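Local coordinates for protein BONZAI 1 (Arabidopsis thaliana, PDB 6KXT), which acts as a copine-family negative regulator of plant cell death and defence responses and binds phospholipids in a calcium-dependent manner, at residues E15-C20 with V137-E142; L23-L28 with N58-I63. All blocks are in the same frame, centred on the assembly; numbering follows the deposited sequence. Where two conformers were deposited one is given.

Interaction 1 of 2, residues E15-C20 with V137-E142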
ATOM      1  N   GLU A  15       2.343  -8.222   9.510  1.00 14.33           N
ATOM      2  CA  GLU A  15       2.346  -8.971   8.239  1.00 15.48           C
ATOM      3  C   GLU A  15       1.042  -8.628   7.515  1.00 14.41           C
ATOM      4  O   GLU A  15      -0.059  -8.808   8.088  1.00 14.84           O
ATOM      5  CB  GLU A  15       2.439 -10.460   8.561  1.00 17.58           C
ATOM      6  CG  GLU A  15       2.381 -11.286   7.291  1.00 22.23           C
ATOM      7  CD  GLU A  15       2.506 -12.784   7.506  1.00 33.77           C
ATOM      8  OE1 GLU A  15       2.748 -13.191   8.656  1.00 33.98           O
ATOM      9  OE2 GLU A  15       2.387 -13.520   6.530  1.00 26.27           O
ATOM     10  N   ILE A  16       1.132  -8.208   6.260  1.00 14.18           N
ATOM     11  CA  ILE A  16      -0.033  -7.744   5.473  1.00 14.87           C
ATOM     12  C   ILE A  16      -0.034  -8.393   4.112  1.00 14.72           C
ATOM     13  O   ILE A  16       1.000  -8.394   3.415  1.00 15.00           O
ATOM     14  CB  ILE A  16      -0.057  -6.205   5.316  1.00 14.80           C
ATOM     15  CG1 ILE A  16       0.089  -5.516   6.678  1.00 15.43           C
ATOM     16  CG2 ILE A  16      -1.340  -5.810   4.563  1.00 15.89           C
ATOM     17  CD1 ILE A  16      -0.075  -4.003   6.654  1.00 19.28           C
ATOM     18  N   VAL A  17      -1.159  -8.969   3.728  1.00 13.40           N
ATOM     19  CA  VAL A  17      -1.401  -9.440   2.336  1.00 14.28           C
ATOM     20  C   VAL A  17      -2.344  -8.405   1.721  1.00 12.42           C
ATOM     21  O   VAL A  17      -3.498  -8.241   2.189  1.00 13.14           O
ATOM     22  CB  VAL A  17      -1.971 -10.864   2.258  1.00 14.42           C
ATOM     23  CG1 VAL A  17      -2.423 -11.173   0.830  1.00 14.70           C
ATOM     24  CG2 VAL A  17      -0.965 -11.892   2.759  1.00 15.89           C
ATOM     25  N   PHE A  18      -1.891  -7.723   0.691  1.00 12.96           N
ATOM     26  CA  PHE A  18      -2.642  -6.765  -0.127  1.00 12.64           C
ATOM     27  C   PHE A  18      -3.187  -7.420  -1.380  1.00 13.96           C
ATOM     28  O   PHE A  18      -2.555  -8.291  -1.976  1.00 13.45           O
ATOM     29  CB  PHE A  18      -1.741  -5.606  -0.554  1.00 13.31           C
ATOM     30  CG  PHE A  18      -1.294  -4.696   0.561  1.00 12.99           C
ATOM     31  CD1 PHE A  18      -2.209  -3.822   1.134  1.00 13.02           C
ATOM     32  CD2 PHE A  18       0.020  -4.641   0.970  1.00 13.74           C
ATOM     33  CE1 PHE A  18      -1.796  -2.895   2.089  1.00 15.66           C
ATOM     34  CE2 PHE A  18       0.428  -3.708   1.920  1.00 14.81           C
ATOM     35  CZ  PHE A  18      -0.487  -2.858   2.487  1.00 14.63           C
ATOM     36  N   ARG A  19      -4.382  -6.975  -1.748  1.00 13.09           N
ATOM     37  CA  ARG A  19      -5.065  -7.429  -2.973  1.00 13.62           C
ATOM     38  C   ARG A  19      -5.624  -6.193  -3.664  1.00 14.16           C
ATOM     39  O   ARG A  19      -6.102  -5.262  -2.959  1.00 13.87           O
ATOM     40  CB  ARG A  19      -6.183  -8.394  -2.598  1.00 17.33           C
ATOM     41  CG  ARG A  19      -7.137  -8.699  -3.736  1.00 17.23           C
ATOM     42  CD  ARG A  19      -8.093  -9.801  -3.263  1.00 17.81           C
ATOM     43  NE  ARG A  19      -9.067  -9.400  -2.238  1.00 17.17           N
ATOM     44  CZ  ARG A  19     -10.223  -8.827  -2.508  1.00 14.44           C
ATOM     45  NH1 ARG A  19     -10.551  -8.495  -3.749  1.00 17.69           N
ATOM     46  NH2 ARG A  19     -11.076  -8.575  -1.528  1.00 24.51           N
ATOM     47  N   CYS A  20      -5.651  -6.153  -4.988  1.00 13.45           N
ATOM     48  CA  CYS A  20      -6.371  -5.126  -5.735  1.00 13.94           C
ATOM     49  C   CYS A  20      -7.475  -5.751  -6.576  1.00 13.65           C
ATOM     50  O   CYS A  20      -7.324  -6.935  -7.004  1.00 16.02           O
ATOM     51  CB  CYS A  20      -5.489  -4.284  -6.632  1.00 14.69           C
ATOM     52  SG  CYS A  20      -4.223  -3.380  -5.709  1.00 15.71           S
ATOM     53  N   VAL A 137      -7.232  -5.459   2.155  1.00 13.02           N
ATOM     54  CA  VAL A 137      -6.255  -5.984   3.131  1.00 14.27           C
ATOM     55  C   VAL A 137      -6.738  -7.403   3.464  1.00 15.09           C
ATOM     56  O   VAL A 137      -7.699  -7.553   4.246  1.00 16.76           O
ATOM     57  CB  VAL A 137      -6.135  -5.074   4.355  1.00 14.40           C
ATOM     58  CG1 VAL A 137      -5.107  -5.664   5.322  1.00 15.17           C
ATOM     59  CG2 VAL A 137      -5.765  -3.676   3.918  1.00 13.77           C
ATOM     60  N   ASP A 138      -6.190  -8.397   2.774  1.00 13.51           N
ATOM     61  CA  ASP A 138      -6.673  -9.801   2.888  1.00 16.01           C
ATOM     62  C   ASP A 138      -6.210 -10.391   4.205  1.00 16.40           C
ATOM     63  O   ASP A 138      -6.853 -11.284   4.741  1.00 18.00           O
ATOM     64  CB  ASP A 138      -6.148 -10.685   1.756  1.00 17.94           C
ATOM     65  CG  ASP A 138      -6.988 -10.694   0.493  1.00 27.64           C
ATOM     66  OD1 ASP A 138      -7.968  -9.905   0.418  1.00 27.20           O
ATOM     67  OD2 ASP A 138      -6.628 -11.506  -0.396  1.00 29.41           O
ATOM     68  N   LYS A 139      -5.038  -9.991   4.685  1.00 14.73           N
ATOM     69  CA  LYS A 139      -4.491 -10.499   5.960  0.60 14.85           C
ATOM     70  C   LYS A 139      -3.781  -9.357   6.673  1.00 15.50           C
ATOM     71  O   LYS A 139      -3.118  -8.519   6.015  1.00 15.56           O
ATOM     72  CB  LYS A 139      -3.469 -11.607   5.732  0.60 15.89           C
ATOM     73  CG  LYS A 139      -2.811 -12.144   6.991  0.60 19.27           C
ATOM     74  CD  LYS A 139      -1.834 -13.241   6.714  0.60 18.12           C
ATOM     75  CE  LYS A 139      -1.490 -14.047   7.956  0.60 24.90           C
ATOM     76  NZ  LYS A 139      -0.603 -15.171   7.614  0.60 35.56           N
ATOM     77  N   PHE A 140      -3.895  -9.324   7.996  1.00 15.51           N
ATOM     78  CA  PHE A 140      -3.278  -8.294   8.857  1.00 14.35           C
ATOM     79  C   PHE A 140      -2.967  -8.995  10.189  1.00 17.61           C
ATOM     80  O   PHE A 140      -3.942  -9.269  10.923  1.00 18.98           O
ATOM     81  CB  PHE A 140      -4.175  -7.091   9.081  1.00 14.25           C
ATOM     82  CG  PHE A 140      -3.506  -5.931   9.777  1.00 14.07           C
ATOM     83  CD1 PHE A 140      -3.331  -5.942  11.157  1.00 15.75           C
ATOM     84  CD2 PHE A 140      -3.090  -4.804   9.086  1.00 14.98           C
ATOM     85  CE1 PHE A 140      -2.726  -4.854  11.788  1.00 15.86           C
ATOM     86  CE2 PHE A 140      -2.503  -3.724   9.737  1.00 15.27           C
ATOM     87  CZ  PHE A 140      -2.297  -3.783  11.094  1.00 16.24           C
ATOM     88  N   THR A 141      -1.711  -9.283  10.440  1.00 15.23           N
ATOM     89  CA  THR A 141      -1.298 -10.062  11.625  1.00 15.68           C
ATOM     90  C   THR A 141      -0.142  -9.349  12.300  1.00 15.26           C
ATOM     91  O   THR A 141       0.859  -9.063  11.660  1.00 19.56           O
ATOM     92  CB  THR A 141      -0.933 -11.505  11.264  1.00 21.31           C
ATOM     93  OG1 THR A 141      -2.037 -12.114  10.585  1.00 25.60           O
ATOM     94  CG2 THR A 141      -0.595 -12.303  12.501  1.00 23.67           C
ATOM     95  N   GLU A 142      -0.257  -9.186  13.607  1.00 17.52           N
ATOM     96  CA  GLU A 142       0.762  -8.576  14.490  1.00 17.70           C
ATOM     97  C   GLU A 142       1.457  -9.642  15.328  1.00 16.46           C
ATOM     98  O   GLU A 142       0.787 -10.559  15.825  1.00 18.05           O
ATOM     99  CB  GLU A 142       0.119  -7.583  15.421  1.00 17.85           C
ATOM    100  CG  GLU A 142      -0.385  -6.349  14.707  1.00 16.53           C
ATOM    101  CD  GLU A 142      -1.076  -5.363  15.626  1.00 20.01           C
ATOM    102  OE1 GLU A 142      -1.714  -5.810  16.596  1.00 28.68           O
ATOM    103  OE2 GLU A 142      -1.067  -4.167  15.352  1.00 18.44           O
TER
HETATM  104  O   HOH W   1     -10.118  -9.244   1.261  0.60 22.16           O
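Arg-19 and Asp-138 meet beside the bulge, NE donating to the syn side of OD1 at 2.9 Å. The carboxylate lies at the guanidinium edge, the two planes 35° apart; a bend in the arginine chain (chi3 70°) turns the group to meet it, and NH2 donates to a water. On the opposite side from Val-17 and Lys-139, Ile-16 serves three partners. Its CG2 lies 3.6 Å above the centre of the Phe-18 ring and 3.8 Å from CG1 of Val-137. Its CG1 branch, beside the backbone N (chi1 -51°), carries CD1 to 3.9 Å from CE2 of Phe-140. This antiparallel pairing of the first and last long strands of this C2B domain, the second C2 domain of the copine, is broken by a classic beta bulge: Asp-138 and Lys-139 both face Val-17, whose O takes a bond from Asp-138 N (2.8 Å) and a weak one from Lys-139 N (3.4 Å). Next to the bulge, on the face that carries Glu-15, Val-17 CB packs on CB of Lys-139. Both extended chains, Glu-15 and Lys-139, run out on that face to a long salt bridge, OE2 to NZ 3.6 Å, doubtful because the lysine has a second conformer.

Interaction 2 of 2, residues L23-L28 with N58-I63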
ATOM      1  N   LEU A  23      -8.058  -3.231 -11.587  1.00 14.80           N
ATOM      2  CA  LEU A  23      -7.113  -2.216 -12.078  1.00 14.18           C
ATOM      3  C   LEU A  23      -7.489  -1.841 -13.517  1.00 15.23           C
ATOM      4  O   LEU A  23      -7.892  -2.724 -14.302  1.00 17.13           O
ATOM      5  CB  LEU A  23      -5.686  -2.756 -12.027  1.00 14.15           C
ATOM      6  CG  LEU A  23      -5.186  -3.147 -10.645  1.00 13.96           C
ATOM      7  CD1 LEU A  23      -3.730  -3.517 -10.751  1.00 14.87           C
ATOM      8  CD2 LEU A  23      -5.382  -1.984  -9.652  1.00 14.87           C
ATOM      9  N   GLU A  24      -7.368  -0.578 -13.845  1.00 15.52           N
ATOM     10  CA  GLU A  24      -7.832  -0.109 -15.175  1.00 18.26           C
ATOM     11  C   GLU A  24      -7.062  -0.805 -16.288  1.00 18.37           C
ATOM     12  O   GLU A  24      -5.835  -1.038 -16.210  1.00 17.36           O
ATOM     13  CB  GLU A  24      -7.638   1.397 -15.303  1.00 19.08           C
ATOM     14  CG  GLU A  24      -8.168   1.936 -16.624  1.00 28.14           C
ATOM     15  CD  GLU A  24      -8.184   3.448 -16.766  1.00 31.15           C
ATOM     16  OE1 GLU A  24      -7.089   4.064 -16.807  1.00 30.78           O
ATOM     17  OE2 GLU A  24      -9.303   3.989 -16.843  1.00 37.40           O
ATOM     18  N   SER A  25      -7.784  -1.012 -17.389  1.00 18.26           N
ATOM     19  CA  SER A  25      -7.216  -1.550 -18.642  1.00 18.45           C
ATOM     20  C   SER A  25      -7.961  -0.880 -19.792  1.00 18.78           C
ATOM     21  O   SER A  25      -9.201  -0.741 -19.711  1.00 24.38           O
ATOM     22  CB  SER A  25      -7.329  -3.041 -18.696  1.00 20.33           C
ATOM     23  OG  SER A  25      -6.672  -3.551 -19.835  1.00 28.30           O
ATOM     24  N   LYS A  26      -7.211  -0.404 -20.746  1.00 16.78           N
ATOM     25  CA  LYS A  26      -7.811   0.257 -21.926  0.60 16.28           C
ATOM     26  C   LYS A  26      -7.249  -0.363 -23.196  1.00 15.05           C
ATOM     27  O   LYS A  26      -6.073  -0.739 -23.287  1.00 15.59           O
ATOM     28  CB  LYS A  26      -7.521   1.755 -21.911  0.60 17.64           C
ATOM     29  CG  LYS A  26      -8.116   2.582 -20.775  0.60 20.25           C
ATOM     30  CD  LYS A  26      -7.660   4.039 -20.907  0.60 24.11           C
ATOM     31  CE  LYS A  26      -6.155   4.237 -20.932  0.60 29.92           C
ATOM     32  NZ  LYS A  26      -5.771   5.663 -20.763  0.60 31.19           N
ATOM     33  N   ASP A  27      -8.107  -0.440 -24.203  1.00 15.23           N
ATOM     34  CA  ASP A  27      -7.643  -0.897 -25.517  1.00 15.71           C
ATOM     35  C   ASP A  27      -6.550   0.040 -26.014  1.00 15.84           C
ATOM     36  O   ASP A  27      -6.621   1.267 -25.787  1.00 16.91           O
ATOM     37  CB  ASP A  27      -8.793  -0.935 -26.516  1.00 15.81           C
ATOM     38  CG  ASP A  27      -9.766  -2.074 -26.308  1.00 16.71           C
ATOM     39  OD1 ASP A  27      -9.387  -3.116 -25.719  1.00 16.85           O
ATOM     40  OD2 ASP A  27     -10.930  -1.929 -26.758  1.00 17.93           O
ATOM     41  N   LEU A  28      -5.572  -0.589 -26.668  1.00 16.28           N
ATOM     42  CA  LEU A  28      -4.348  -0.008 -27.267  1.00 18.81           C
ATOM     43  C   LEU A  28      -3.274   0.194 -26.221  1.00 18.90           C
ATOM     44  O   LEU A  28      -2.185   0.647 -26.608  1.00 21.96           O
ATOM     45  CB  LEU A  28      -4.611   1.293 -28.016  1.00 19.18           C
ATOM     46  CG  LEU A  28      -5.646   1.182 -29.130  1.00 23.96           C
ATOM     47  CD1 LEU A  28      -5.758   2.485 -29.877  1.00 26.29           C
ATOM     48  CD2 LEU A  28      -5.317   0.030 -30.056  1.00 27.55           C
ATOM     49  N   ASN A  58       0.820  -8.808 -15.924  1.00 14.89           N
ATOM     50  CA  ASN A  58      -0.437  -8.885 -16.701  1.00 16.91           C
ATOM     51  C   ASN A  58      -1.626  -9.192 -15.791  1.00 18.29           C
ATOM     52  O   ASN A  58      -2.523 -10.007 -16.133  1.00 18.63           O
ATOM     53  CB  ASN A  58      -0.281  -9.915 -17.826  1.00 17.95           C
ATOM     54  CG  ASN A  58       0.617  -9.358 -18.894  1.00 17.59           C
ATOM     55  OD1 ASN A  58       0.345  -8.282 -19.399  1.00 20.31           O
ATOM     56  ND2 ASN A  58       1.678 -10.099 -19.179  1.00 20.10           N
ATOM     57  N   ASP A  59      -1.624  -8.642 -14.584  1.00 15.49           N
ATOM     58  CA  ASP A  59      -2.679  -9.005 -13.609  1.00 14.52           C
ATOM     59  C   ASP A  59      -3.482  -7.770 -13.203  1.00 17.07           C
ATOM     60  O   ASP A  59      -2.909  -6.844 -12.599  1.00 17.96           O
ATOM     61  CB  ASP A  59      -2.054  -9.683 -12.394  1.00 15.01           C
ATOM     62  CG  ASP A  59      -3.001 -10.346 -11.433  1.00 14.87           C
ATOM     63  OD1 ASP A  59      -4.205 -10.265 -11.687  1.00 15.30           O
ATOM     64  OD2 ASP A  59      -2.458 -10.985 -10.480  1.00 15.90           O
ATOM     65  N   LEU A  60      -4.773  -7.766 -13.444  1.00 14.57           N
ATOM     66  CA  LEU A  60      -5.639  -6.621 -13.083  1.00 14.98           C
ATOM     67  C   LEU A  60      -6.327  -6.888 -11.728  1.00 15.06           C
ATOM     68  O   LEU A  60      -7.012  -5.979 -11.238  1.00 15.34           O
ATOM     69  CB  LEU A  60      -6.679  -6.365 -14.185  1.00 19.03           C
ATOM     70  CG  LEU A  60      -6.090  -6.129 -15.581  1.00 18.60           C
ATOM     71  CD1 LEU A  60      -7.224  -5.988 -16.598  1.00 19.39           C
ATOM     72  CD2 LEU A  60      -5.217  -4.876 -15.626  1.00 20.27           C
ATOM     73  N   ASN A  61      -6.118  -8.041 -11.097  1.00 13.15           N
ATOM     74  CA  ASN A  61      -6.708  -8.376  -9.779  1.00 13.75           C
ATOM     75  C   ASN A  61      -5.637  -9.032  -8.907  1.00 13.85           C
ATOM     76  O   ASN A  61      -5.831 -10.150  -8.426  1.00 14.83           O
ATOM     77  CB  ASN A  61      -7.962  -9.208  -9.949  1.00 14.44           C
ATOM     78  CG  ASN A  61      -8.973  -8.511 -10.810  1.00 17.05           C
ATOM     79  OD1 ASN A  61      -9.768  -7.747 -10.267  1.00 17.27           O
ATOM     80  ND2 ASN A  61      -8.955  -8.769 -12.120  1.00 16.35           N
ATOM     81  N   PRO A  62      -4.456  -8.398  -8.757  1.00 13.65           N
ATOM     82  CA  PRO A  62      -3.347  -9.009  -8.054  1.00 14.21           C
ATOM     83  C   PRO A  62      -3.589  -9.293  -6.566  1.00 16.17           C
ATOM     84  O   PRO A  62      -4.299  -8.542  -5.876  1.00 14.47           O
ATOM     85  CB  PRO A  62      -2.223  -7.968  -8.164  1.00 14.75           C
ATOM     86  CG  PRO A  62      -2.952  -6.624  -8.279  1.00 16.16           C
ATOM     87  CD  PRO A  62      -4.137  -7.029  -9.154  1.00 14.93           C
ATOM     88  N   ILE A  63      -3.020 -10.412  -6.119  1.00 15.18           N
ATOM     89  CA  ILE A  63      -2.861 -10.733  -4.665  1.00 14.87           C
ATOM     90  C   ILE A  63      -1.385 -10.984  -4.449  1.00 15.85           C
ATOM     91  O   ILE A  63      -0.817 -11.852  -5.115  1.00 17.52           O
ATOM     92  CB  ILE A  63      -3.698 -11.938  -4.227  1.00 17.21           C
ATOM     93  CG1 ILE A  63      -5.192 -11.777  -4.508  1.00 20.52           C
ATOM     94  CG2 ILE A  63      -3.421 -12.208  -2.749  1.00 19.98           C
ATOM     95  CD1 ILE A  63      -6.015 -13.071  -4.421  1.00 26.71           C
TER
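Leu-23 and Leu-60 hold these two loops together through one backbone bond and the apolar groups packed round it. Leu-23 N donates to Leu-60 O at 3.0 Å, nearly straight (164° at the hydrogen) and in the carbonyl plane. The same oxygen is approached by the leucine side chain, with CG of Leu-23 3.4 Å from Leu-60 O. Beyond it, CD1 of Leu-23 meets CD of Pro-62 tip to tip at 3.9 Å. Leu-60 contributes its own side chain: with CG anti to its carbonyl carbon (chi1 -56°), its branches turn off the bonded oxygen and lie along the backbone of the first loop, CD2 3.7 Å from Leu-23 O and CD1 3.6 Å from CB of Ser-25. Trimming Leu-60 to an alanine would remove both methyl branches, and would probably open a gap beside CB of Ser-25 and thin the apolar packing over Leu-23 O.

One shell out, an Asx turn shapes the second loop: Asn-61 N donates to OD1 of Asp-59 at 3.0 Å, from above the carboxylate plane. OD2 of Asp-59 is salt-bridged to Arg-56, and Asn-61 OD1 accepts from Asn-22 N, just ahead of Leu-23. By topology these probably correspond to the first two of the three calcium-binding loops of C2 domains. One directional bond flanked by leucine and proline carbons, with carboxylate and amide groups set behind it, suggests that the two loops are held together here mainly by apolar shape and that single backbone bond.

In the fold
Interaction 1 lies in the sheet, its centre about 10 Å from that of the chain, whereas interaction 2 sits at a loop end about 17 Å out. Both are partly buried, but they differ in kind: the 15-20/137-142 pair buries 538 Å² with a ladder of backbone bonds, one apolar face and one mixed face that holds the charged side chains, while 23-28/58-63 buries 227 Å² around a single backbone bond, with exposed residues such as Ser-25 taking part. Strand 13-21 joins them, running into the first loop. Their centres are 20 Å apart, yet they touch where Cys-20 N probably bonds to Pro-62 O (2.9 Å), and in sequence interaction 2 nests within the span closed by interaction 1.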